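Endoglucanase family 5 (Clostridium acetobutylicum ATCC 824, PDB 6PZ7) probably hydrolyses internal beta-1,4 linkages of cellulose and related plant polysaccharides, as a broad-specificity endoglucanase of glycoside hydrolase family 5. Local coordinates at residues N274-K286 against T323-N335. Residues are numbered along the deposited sequence; the frame is centred on the assembly and turned at random. Where two conformers were deposited one is given.
Sequences NKNNESSRASLAK and TWVFPKLVRTIVN
Glu278 and Phe326 meet where two neighbouring helices on the outside of a (beta/alpha)8 TIM barrel begin: 278-286, the start of helix 278-294, following the seventh barrel strand, and the C-terminal helix 327-334, following the eighth. Both run in the same sense, as successive helices of a (beta/alpha)8 barrel do, and here nearly parallel, the axes of the short segments 3° apart and 8.2 Å from each other. At the N-terminal end of the later helix, the Glu278 carboxylate accepts backbone N-H groups of the first turn of helix 327-334. With CG anti to the backbone N (chi1 -176°) and the chain extended beyond it, Glu278 OE2 takes the N-H of Leu329 on its anti lone pair in a fairly straight bond, Leu329 N lying 3.0 Å away. A weak bond from Lys328 N adds to this grip, and the helix end would probably favour a negative charge there. Phe326 lays one ring face over Arg281 in a cation-pi contact, in which Arg281 CZ lies 4.7 Å from the centroid of the Phe326 ring. The guanidinium is not stacked flat: its plane stands 74° from the ring, and NH1 points over the ring centre. Its NH2 is bonded to Ser272 O, and Leu329 CD2 covers one face of the Arg281 guanidinium, 3.6 Å above the plane. At the ring edge, Asn274 ND2 approaches Phe326 CZ at 3.5 Å; that amide is held by Ser307 O. Leu329 itself enters as a knob among Glu278, Arg281, Ala282 and Ala285, and also touches Trp301 of the last barrel strand, linking the helix pair to the barrel wall. Farther along, the small Ala282 and Ala285 accommodate Thr332, whose OG1 donates to Leu329 O within its own helix. Thr332 OG1 lies 3.6 Å from Ala285 CB.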
ATOM      1  N   ASN A 274       6.959  -4.848  17.324  1.00  8.78           N
ATOM      2  CA  ASN A 274       7.179  -5.797  18.405  1.00  8.96           C
ATOM      3  C   ASN A 274       7.696  -5.109  19.666  1.00  9.67           C
ATOM      4  O   ASN A 274       8.856  -4.707  19.733  1.00 11.31           O
ATOM      5  CB  ASN A 274       8.157  -6.864  17.918  1.00  9.92           C
ATOM      6  CG  ASN A 274       8.460  -7.896  18.986  1.00  9.89           C
ATOM      7  OD1 ASN A 274       7.747  -8.010  20.004  1.00 11.07           O
ATOM      8  ND2 ASN A 274       9.508  -8.678  18.768  1.00 10.64           N
ATOM      9  N   LYS A 275       6.861  -5.044  20.689  1.00  9.91           N
ATOM     10  CA  LYS A 275       7.233  -4.590  22.023  1.00 10.74           C
ATOM     11  C   LYS A 275       7.083  -5.734  23.021  1.00 12.10           C
ATOM     12  O   LYS A 275       6.651  -5.539  24.165  1.00 13.47           O
ATOM     13  CB  LYS A 275       6.404  -3.390  22.459  1.00 11.63           C
ATOM     14  CG  LYS A 275       6.541  -2.140  21.586  1.00 11.75           C
ATOM     15  CD  LYS A 275       5.530  -1.058  22.001  1.00 12.57           C
ATOM     16  CE  LYS A 275       5.780   0.234  21.237  1.00 12.14           C
ATOM     17  NZ  LYS A 275       4.620   1.177  21.353  1.00 11.58           N
ATOM     18  N   ASN A 276       7.407  -6.955  22.616  1.00 11.22           N
ATOM     19  CA  ASN A 276       7.243  -8.138  23.461  1.00 13.10           C
ATOM     20  C   ASN A 276       5.823  -8.232  24.000  1.00 13.15           C
ATOM     21  O   ASN A 276       5.593  -8.485  25.197  1.00 14.69           O
ATOM     22  CB  ASN A 276       8.243  -8.150  24.632  1.00 15.95           C
ATOM     23  CG  ASN A 276       9.598  -8.639  24.249  1.00 25.69           C
ATOM     24  OD1 ASN A 276       9.732  -9.612  23.518  1.00 26.90           O
ATOM     25  ND2 ASN A 276      10.631  -7.966  24.749  1.00 29.95           N
ATOM     26  N   ASN A 277       4.857  -8.032  23.114  1.00 11.57           N
ATOM     27  CA  ASN A 277       3.484  -7.726  23.511  1.00 11.29           C
ATOM     28  C   ASN A 277       2.503  -8.340  22.523  1.00 10.18           C
ATOM     29  O   ASN A 277       1.531  -7.704  22.107  1.00 10.91           O
ATOM     30  CB  ASN A 277       3.268  -6.214  23.648  1.00 11.02           C
ATOM     31  CG  ASN A 277       3.477  -5.481  22.334  1.00 10.45           C
ATOM     32  OD1 ASN A 277       4.212  -5.925  21.452  1.00 10.44           O
ATOM     33  ND2 ASN A 277       2.874  -4.307  22.223  1.00 10.77           N
ATOM     34  N   GLU A 278       2.746  -9.590  22.131  1.00 10.89           N
ATOM     35  CA  GLU A 278       1.936 -10.214  21.077  1.00 10.20           C
ATOM     36  C   GLU A 278       0.452 -10.182  21.404  1.00 10.04           C
ATOM     37  O   GLU A 278      -0.373  -9.978  20.501  1.00  9.75           O
ATOM     38  CB  GLU A 278       2.384 -11.663  20.793  1.00 11.03           C
ATOM     39  CG  GLU A 278       1.581 -12.260  19.599  1.00 12.07           C
ATOM     40  CD  GLU A 278       1.968 -13.663  19.254  1.00 12.74           C
ATOM     41  OE1 GLU A 278       2.776 -14.279  19.996  1.00 17.67           O
ATOM     42  OE2 GLU A 278       1.470 -14.167  18.251  1.00 12.44           O
ATOM     43  N   SER A 279       0.075 -10.384  22.671  1.00 11.28           N
ATOM     44  CA  SER A 279      -1.342 -10.420  23.016  0.52 10.88           C
ATOM     45  C   SER A 279      -2.023  -9.095  22.703  1.00 11.09           C
ATOM     46  O   SER A 279      -3.132  -9.063  22.161  1.00 11.13           O
ATOM     47  CB  SER A 279      -1.485 -10.744  24.500  0.52 12.85           C
ATOM     48  OG  SER A 279      -0.870 -11.974  24.791  0.52 12.72           O
ATOM     49  N   SER A 280      -1.399  -7.991  23.097  1.00 10.34           N
ATOM     50  CA  SER A 280      -1.968  -6.680  22.777  1.00 11.41           C
ATOM     51  C   SER A 280      -2.016  -6.446  21.278  1.00  9.52           C
ATOM     52  O   SER A 280      -2.977  -5.864  20.760  1.00  9.38           O
ATOM     53  CB  SER A 280      -1.139  -5.569  23.436  1.00  9.59           C
ATOM     54  OG  SER A 280      -1.417  -5.455  24.832  1.00 12.67           O
ATOM     55  N   ARG A 281      -0.943  -6.806  20.588  1.00  8.42           N
ATOM     56  CA  ARG A 281      -0.920  -6.626  19.143  1.00  8.56           C
ATOM     57  C   ARG A 281      -2.021  -7.424  18.467  1.00  7.69           C
ATOM     58  O   ARG A 281      -2.651  -6.941  17.521  1.00  7.83           O
ATOM     59  CB  ARG A 281       0.445  -7.052  18.585  1.00  8.92           C
ATOM     60  CG  ARG A 281       1.624  -6.202  19.065  1.00  8.71           C
ATOM     61  CD  ARG A 281       2.961  -6.782  18.648  1.00  9.35           C
ATOM     62  NE  ARG A 281       3.191  -6.630  17.209  1.00  8.48           N
ATOM     63  CZ  ARG A 281       4.103  -7.305  16.522  1.00  8.28           C
ATOM     64  NH1 ARG A 281       4.810  -8.270  17.104  1.00  8.94           N
ATOM     65  NH2 ARG A 281       4.295  -7.029  15.235  1.00  8.35           N
ATOM     66  N   ALA A 282      -2.277  -8.650  18.945  1.00  8.85           N
ATOM     67  CA  ALA A 282      -3.356  -9.482  18.417  1.00  9.02           C
ATOM     68  C   ALA A 282      -4.722  -8.910  18.754  1.00  9.28           C
ATOM     69  O   ALA A 282      -5.623  -8.940  17.921  1.00  9.62           O
ATOM     70  CB  ALA A 282      -3.207 -10.917  18.932  1.00  9.74           C
ATOM     71  N   SER A 283      -4.896  -8.393  19.962  1.00  9.60           N
ATOM     72  CA  SER A 283      -6.173  -7.753  20.302  1.00 10.33           C
ATOM     73  C   SER A 283      -6.462  -6.572  19.384  1.00  8.64           C
ATOM     74  O   SER A 283      -7.568  -6.420  18.860  1.00  9.57           O
ATOM     75  CB  SER A 283      -6.149  -7.281  21.750  1.00 10.34           C
ATOM     76  OG  SER A 283      -6.129  -8.357  22.688  1.00 13.65           O
ATOM     77  N   LEU A 284      -5.441  -5.773  19.100  1.00  8.21           N
ATOM     78  CA  LEU A 284      -5.587  -4.646  18.186  1.00  7.84           C
ATOM     79  C   LEU A 284      -5.943  -5.138  16.798  1.00  7.94           C
ATOM     80  O   LEU A 284      -6.878  -4.642  16.162  1.00  7.94           O
ATOM     81  CB  LEU A 284      -4.310  -3.796  18.157  1.00  8.86           C
ATOM     82  CG  LEU A 284      -4.229  -2.770  17.019  1.00  7.50           C
ATOM     83  CD1 LEU A 284      -5.370  -1.756  17.081  1.00  8.90           C
ATOM     84  CD2 LEU A 284      -2.882  -2.051  17.097  1.00  9.36           C
ATOM     85  N   ALA A 285      -5.174  -6.106  16.279  1.00  7.94           N
ATOM     86  CA  ALA A 285      -5.405  -6.574  14.909  1.00  8.77           C
ATOM     87  C   ALA A 285      -6.789  -7.178  14.777  1.00  8.50           C
ATOM     88  O   ALA A 285      -7.472  -6.964  13.773  1.00  8.87           O
ATOM     89  CB  ALA A 285      -4.340  -7.589  14.505  1.00  9.36           C
ATOM     90  N   LYS A 286      -7.215  -7.951  15.773  1.00  8.94           N
ATOM     91  CA  LYS A 286      -8.532  -8.572  15.686  1.00  9.76           C
ATOM     92  C   LYS A 286      -9.617  -7.514  15.531  1.00  9.70           C
ATOM     93  O   LYS A 286     -10.500  -7.623  14.669  1.00 10.23           O
ATOM     94  CB  LYS A 286      -8.785  -9.422  16.925  1.00 11.82           C
ATOM     95  CG  LYS A 286     -10.106 -10.156  16.869  1.00 14.99           C
ATOM     96  CD  LYS A 286     -10.277 -11.071  18.096  1.00 18.83           C
ATOM     97  CE  LYS A 286     -11.627 -11.783  18.067  1.00 29.33           C
ATOM     98  NZ  LYS A 286     -11.661 -12.957  18.988  1.00 34.12           N
ATOM     99  N   THR A 323       8.838 -19.398   8.878  1.00 11.47           N
ATOM    100  CA  THR A 323       8.153 -19.605  10.156  1.00 13.21           C
ATOM    101  C   THR A 323       7.380 -18.348  10.534  1.00 10.00           C
ATOM    102  O   THR A 323       7.947 -17.252  10.547  1.00 10.83           O
ATOM    103  CB  THR A 323       9.185 -19.903  11.254  1.00 12.25           C
ATOM    104  OG1 THR A 323       9.930 -21.096  10.964  1.00 16.14           O
ATOM    105  CG2 THR A 323       8.536 -20.025  12.641  1.00 14.54           C
ATOM    106  N   TRP A 324       6.105 -18.491  10.908  1.00  9.84           N
ATOM    107  CA  TRP A 324       5.385 -17.365  11.505  1.00  9.75           C
ATOM    108  C   TRP A 324       5.898 -17.146  12.922  1.00  9.44           C
ATOM    109  O   TRP A 324       5.829 -18.035  13.762  1.00 12.66           O
ATOM    110  CB  TRP A 324       3.880 -17.630  11.528  1.00 11.35           C
ATOM    111  CG  TRP A 324       3.275 -17.685  10.148  1.00 10.03           C
ATOM    112  CD1 TRP A 324       2.820 -18.804   9.513  1.00 10.24           C
ATOM    113  CD2 TRP A 324       3.076 -16.598   9.253  1.00  9.69           C
ATOM    114  NE1 TRP A 324       2.338 -18.469   8.269  1.00 11.32           N
ATOM    115  CE2 TRP A 324       2.485 -17.119   8.085  1.00 10.35           C
ATOM    116  CE3 TRP A 324       3.333 -15.226   9.324  1.00 10.70           C
ATOM    117  CZ2 TRP A 324       2.160 -16.309   6.993  1.00 10.03           C
ATOM    118  CZ3 TRP A 324       2.993 -14.430   8.254  1.00  9.85           C
ATOM    119  CH2 TRP A 324       2.416 -14.976   7.089  1.00 10.84           C
ATOM    120  N   VAL A 325       6.400 -15.947  13.193  1.00 10.22           N
ATOM    121  CA  VAL A 325       7.047 -15.610  14.464  1.00 11.03           C
ATOM    122  C   VAL A 325       6.012 -15.364  15.550  1.00  9.68           C
ATOM    123  O   VAL A 325       6.281 -15.634  16.718  1.00 10.86           O
ATOM    124  CB  VAL A 325       7.958 -14.369  14.271  1.00 12.22           C
ATOM    125  CG1 VAL A 325       8.571 -13.958  15.623  1.00 13.70           C
ATOM    126  CG2 VAL A 325       9.059 -14.631  13.221  1.00 16.25           C
ATOM    127  N   PHE A 326       4.865 -14.797  15.178  1.00  9.77           N
ATOM    128  CA  PHE A 326       3.822 -14.353  16.103  1.00 10.04           C
ATOM    129  C   PHE A 326       2.537 -15.066  15.693  1.00  9.77           C
ATOM    130  O   PHE A 326       1.700 -14.497  14.981  1.00 10.68           O
ATOM    131  CB  PHE A 326       3.676 -12.828  16.095  1.00  9.35           C
ATOM    132  CG  PHE A 326       4.946 -12.110  16.446  1.00  8.77           C
ATOM    133  CD1 PHE A 326       5.423 -12.093  17.744  1.00 10.89           C
ATOM    134  CD2 PHE A 326       5.676 -11.512  15.462  1.00 10.36           C
ATOM    135  CE1 PHE A 326       6.650 -11.451  18.015  1.00 11.48           C
ATOM    136  CE2 PHE A 326       6.861 -10.869  15.764  1.00 12.92           C
ATOM    137  CZ  PHE A 326       7.322 -10.836  17.000  1.00 12.90           C
ATOM    138  N   PRO A 327       2.378 -16.334  16.061  1.00 10.67           N
ATOM    139  CA  PRO A 327       1.277 -17.139  15.498  1.00 11.45           C
ATOM    140  C   PRO A 327      -0.087 -16.680  15.940  1.00 11.63           C
ATOM    141  O   PRO A 327      -1.048 -16.806  15.165  1.00 13.87           O
ATOM    142  CB  PRO A 327       1.606 -18.570  15.980  1.00 13.74           C
ATOM    143  CG  PRO A 327       2.472 -18.365  17.203  1.00 13.37           C
ATOM    144  CD  PRO A 327       3.285 -17.143  16.894  1.00 10.49           C
ATOM    145  N   LYS A 328      -0.235 -16.157  17.143  1.00 11.01           N
ATOM    146  CA  LYS A 328      -1.547 -15.669  17.571  1.00 11.96           C
ATOM    147  C   LYS A 328      -1.935 -14.428  16.778  1.00 10.62           C
ATOM    148  O   LYS A 328      -3.076 -14.292  16.317  1.00 10.52           O
ATOM    149  CB  LYS A 328      -1.482 -15.359  19.048  1.00 12.57           C
ATOM    150  CG  LYS A 328      -2.708 -14.743  19.677  1.00 23.31           C
ATOM    151  CD  LYS A 328      -2.402 -14.350  21.121  1.00 33.97           C
ATOM    152  CE  LYS A 328      -3.596 -13.723  21.797  1.00 24.87           C
ATOM    153  NZ  LYS A 328      -3.426 -13.739  23.318  1.00 39.94           N
ATOM    154  N   LEU A 329      -0.967 -13.552  16.540  1.00  9.87           N
ATOM    155  CA  LEU A 329      -1.186 -12.333  15.782  1.00  8.91           C
ATOM    156  C   LEU A 329      -1.560 -12.648  14.347  1.00  8.41           C
ATOM    157  O   LEU A 329      -2.505 -12.077  13.809  1.00  8.99           O
ATOM    158  CB  LEU A 329       0.075 -11.467  15.886  1.00  9.17           C
ATOM    159  CG  LEU A 329       0.138 -10.217  15.057  1.00  7.97           C
ATOM    160  CD1 LEU A 329      -1.053  -9.270  15.281  1.00  9.35           C
ATOM    161  CD2 LEU A 329       1.419  -9.494  15.292  1.00  8.57           C
ATOM    162  N   VAL A 330      -0.823 -13.546  13.688  0.75  9.33           N
ATOM    163  CA  VAL A 330      -1.167 -13.838  12.304  0.75  9.59           C
ATOM    164  C   VAL A 330      -2.596 -14.355  12.224  0.75  8.85           C
ATOM    165  O   VAL A 330      -3.369 -13.966  11.337  0.75  8.57           O
ATOM    166  CB  VAL A 330      -0.155 -14.811  11.666  0.75 13.90           C
ATOM    167  CG1 VAL A 330      -0.475 -14.972  10.149  0.75 17.81           C
ATOM    168  CG2 VAL A 330       1.273 -14.340  11.826  0.75 13.98           C
ATOM    169  N   ARG A 331      -2.961 -15.254  13.142  1.00 10.06           N
ATOM    170  CA  ARG A 331      -4.302 -15.829  13.099  1.00 12.18           C
ATOM    171  C   ARG A 331      -5.378 -14.753  13.275  1.00 12.35           C
ATOM    172  O   ARG A 331      -6.425 -14.812  12.606  1.00 14.14           O
ATOM    173  CB  ARG A 331      -4.433 -16.948  14.131  1.00 14.49           C
ATOM    174  CG  ARG A 331      -5.698 -17.785  14.003  1.00 21.07           C
ATOM    175  CD  ARG A 331      -5.702 -18.614  12.729  1.00 22.56           C
ATOM    176  NE  ARG A 331      -6.927 -19.392  12.655  1.00 25.19           N
ATOM    177  CZ  ARG A 331      -7.193 -20.278  11.707  1.00 20.64           C
ATOM    178  NH1 ARG A 331      -6.321 -20.502  10.742  1.00 25.56           N
ATOM    179  NH2 ARG A 331      -8.336 -20.938  11.746  1.00 28.50           N
ATOM    180  N   THR A 332      -5.175 -13.770  14.158  1.00 11.80           N
ATOM    181  CA  THR A 332      -6.143 -12.675  14.294  1.00 12.15           C
ATOM    182  C   THR A 332      -6.244 -11.821  13.037  1.00 12.78           C
ATOM    183  O   THR A 332      -7.296 -11.197  12.780  1.00 16.04           O
ATOM    184  CB  THR A 332      -5.892 -11.772  15.512  1.00 11.65           C
ATOM    185  OG1 THR A 332      -4.641 -11.076  15.448  1.00 16.43           O
ATOM    186  CG2 THR A 332      -5.888 -12.615  16.784  1.00 15.19           C
ATOM    187  N   ILE A 333      -5.150 -11.689  12.276  1.00  9.43           N
ATOM    188  CA  ILE A 333      -5.197 -10.919  11.043  1.00  9.67           C
ATOM    189  C   ILE A 333      -6.075 -11.604  10.003  1.00 10.20           C
ATOM    190  O   ILE A 333      -6.849 -10.932   9.308  1.00 11.11           O
ATOM    191  CB  ILE A 333      -3.787 -10.617  10.523  1.00  8.32           C
ATOM    192  CG1 ILE A 333      -3.004  -9.706  11.493  1.00  9.48           C
ATOM    193  CG2 ILE A 333      -3.837  -9.990   9.123  1.00  9.45           C
ATOM    194  CD1 ILE A 333      -1.535  -9.755  11.320  1.00  9.47           C
ATOM    195  N   VAL A 334      -5.929 -12.926   9.835  1.00 10.26           N
ATOM    196  CA  VAL A 334      -6.560 -13.657   8.734  1.00 11.63           C
ATOM    197  C   VAL A 334      -7.920 -14.256   9.083  1.00 15.12           C
ATOM    198  O   VAL A 334      -8.574 -14.847   8.204  1.00 17.90           O
ATOM    199  CB  VAL A 334      -5.641 -14.796   8.226  1.00 11.16           C
ATOM    200  CG1 VAL A 334      -4.340 -14.242   7.691  1.00 12.48           C
ATOM    201  CG2 VAL A 334      -5.409 -15.862   9.309  1.00 15.02           C
ATOM    202  N   ASN A 335      -8.368 -14.154  10.321  1.00 14.67           N
ATOM    203  CA  ASN A 335      -9.643 -14.768  10.692  1.00 18.72           C
ATOM    204  C   ASN A 335     -10.832 -14.015  10.107  1.00 26.64           C
ATOM    205  O   ASN A 335     -10.742 -12.871   9.659  1.00 32.48           O
ATOM    206  CB  ASN A 335      -9.755 -14.840  12.211  1.00 25.86           C
ATOM    207  CG  ASN A 335     -10.819 -15.824  12.670  1.00 32.03           C
ATOM    208  OD1 ASN A 335     -10.706 -17.033  12.440  1.00 38.38           O
ATOM    209  ND2 ASN A 335     -11.847 -15.315  13.327  1.00 40.26           N
ATOM    210  OXT ASN A 335     -11.955 -14.553  10.065  1.00 25.64           O
TER